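Local coordinates for gamma-glutamyl-gamma-aminobutyraldehyde dehydrogenase (Burkholderia cenocepacia, PDB 4LIH), which probably oxidises gamma-glutamyl-gamma-aminobutyraldehyde and related aldehydes to carboxylic acids with NAD(P)+ as the hydride acceptor, at residues Ile415-Asp418 with Glu422-Arg425. Residues are numbered along the deposited sequence; the frame is centred on the assembly and turned at random.
Sequences IVFD and EAVR
F417, the last residue of strand 411-417, stands beside A423 in the first turn of helix 420-428, their CA atoms 6.1 Å apart after a short reversal of the chain. CB of A423 sits almost exactly over the centre of the F417 ring, 3.5 Å from the centroid and 3° off the ring normal, a CH-pi contact in which all six ring carbons are met about equally. The ring thus turns a face to the helix; I282 touches both F417 and A423. E422 reaches back along an extended chain, CG anti to the backbone N (chi1 175°), and its OE1 accepts a nearly straight 2.7 Å hydrogen bond from N of D418, which approaches from above the carboxylate plane. D418 OD2 lies 4.1 Å from E422 OE1, the two carboxylate planes 25° apart; the salt bridge from D418 OD1 to R319 probably eases their repulsion. A water donates to O of V416 at 2.7 Å and only weakly to OE2 of E422. Away from the predicted active site, this is a strand-turn-helix connection of the aldehyde dehydrogenase fold, the side chain of E422 tying the helix to the backbone where the strand ends.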
loop_
_atom_site.group_PDB
_atom_site.type_symbol
_atom_site.label_atom_id
_atom_site.label_comp_id
_atom_site.label_asym_id
_atom_site.label_seq_id
_atom_site.Cartn_x
_atom_site.Cartn_y
_atom_site.Cartn_z
ATOM N N ILE A 415 11.944 -30.931 -24.916
ATOM C CA ILE A 415 11.131 -30.551 -26.091
ATOM C C ILE A 415 11.898 -29.500 -26.854
ATOM O O ILE A 415 12.333 -28.529 -26.264
ATOM C CB ILE A 415 9.746 -29.972 -25.667
ATOM C CG1 ILE A 415 8.966 -31.046 -24.909
ATOM C CG2 ILE A 415 8.995 -29.400 -26.890
ATOM C CD1 ILE A 415 7.758 -30.582 -24.117
ATOM N N VAL A 416 12.080 -29.705 -28.157
ATOM C CA VAL A 416 12.828 -28.770 -28.989
ATOM C C VAL A 416 11.909 -27.755 -29.650
ATOM O O VAL A 416 10.776 -28.082 -29.971
ATOM C CB VAL A 416 13.621 -29.517 -30.087
ATOM C CG1 VAL A 416 12.680 -30.095 -31.151
ATOM C CG2 VAL A 416 14.601 -28.557 -30.728
ATOM N N PHE A 417 12.387 -26.530 -29.849
ATOM C CA PHE A 417 11.625 -25.553 -30.577
ATOM C C PHE A 417 12.533 -24.712 -31.440
ATOM O O PHE A 417 13.766 -24.698 -31.252
ATOM C CB PHE A 417 10.851 -24.647 -29.627
ATOM C CG PHE A 417 11.723 -23.750 -28.788
ATOM C CD1 PHE A 417 12.027 -22.456 -29.202
ATOM C CD2 PHE A 417 12.183 -24.176 -27.534
ATOM C CE1 PHE A 417 12.787 -21.625 -28.407
ATOM C CE2 PHE A 417 12.948 -23.339 -26.731
ATOM C CZ PHE A 417 13.260 -22.078 -27.164
ATOM N N ASP A 418 11.916 -24.034 -32.395
ATOM C CA ASP A 418 12.657 -23.270 -33.414
ATOM C C ASP A 418 12.588 -21.774 -33.210
ATOM O O ASP A 418 13.436 -21.032 -33.686
ATOM C CB ASP A 418 12.159 -23.624 -34.816
ATOM C CG ASP A 418 12.634 -24.971 -35.250
ATOM O OD1 ASP A 418 13.853 -25.164 -35.503
ATOM O OD2 ASP A 418 11.806 -25.871 -35.306
ATOM N N GLU A 422 6.866 -19.945 -30.599
ATOM C CA GLU A 422 6.553 -21.373 -30.502
ATOM C C GLU A 422 6.775 -21.874 -29.065
ATOM O O GLU A 422 5.963 -22.642 -28.550
ATOM C CB GLU A 422 7.464 -22.158 -31.448
ATOM C CG GLU A 422 7.337 -23.656 -31.373
ATOM C CD GLU A 422 8.310 -24.394 -32.281
ATOM O OE1 GLU A 422 9.280 -23.815 -32.810
ATOM O OE2 GLU A 422 8.095 -25.602 -32.460
ATOM N N ALA A 423 7.878 -21.462 -28.433
ATOM C CA ALA A 423 8.191 -21.977 -27.072
ATOM C C ALA A 423 7.123 -21.482 -26.113
ATOM O O ALA A 423 6.699 -22.212 -25.184
ATOM C CB ALA A 423 9.563 -21.551 -26.605
ATOM N N VAL A 424 6.720 -20.242 -26.309
ATOM C CA VAL A 424 5.675 -19.666 -25.460
ATOM C C VAL A 424 4.350 -20.405 -25.658
ATOM O O VAL A 424 3.664 -20.733 -24.673
ATOM C CB VAL A 424 5.525 -18.144 -25.627
ATOM C CG1 VAL A 424 4.258 -17.651 -24.914
ATOM C CG2 VAL A 424 6.747 -17.414 -25.093
ATOM N N ARG A 425 3.995 -20.681 -26.917
ATOM C CA ARG A 425 2.776 -21.418 -27.221
ATOM C C ARG A 425 2.790 -22.807 -26.563
ATOM O O ARG A 425 1.830 -23.185 -25.920
ATOM C CB ARG A 425 2.552 -21.524 -28.739
ATOM C CG ARG A 425 2.167 -20.198 -29.389
ATOM C CD ARG A 425 1.802 -20.330 -30.856
ATOM N NE ARG A 425 2.655 -21.276 -31.568
ATOM C CZ ARG A 425 3.585 -20.936 -32.449
ATOM N NH1 ARG A 425 3.818 -19.670 -32.723
ATOM N NH2 ARG A 425 4.286 -21.871 -33.051
HETATM O O HOH W 1 8.281 -28.639 -30.858
#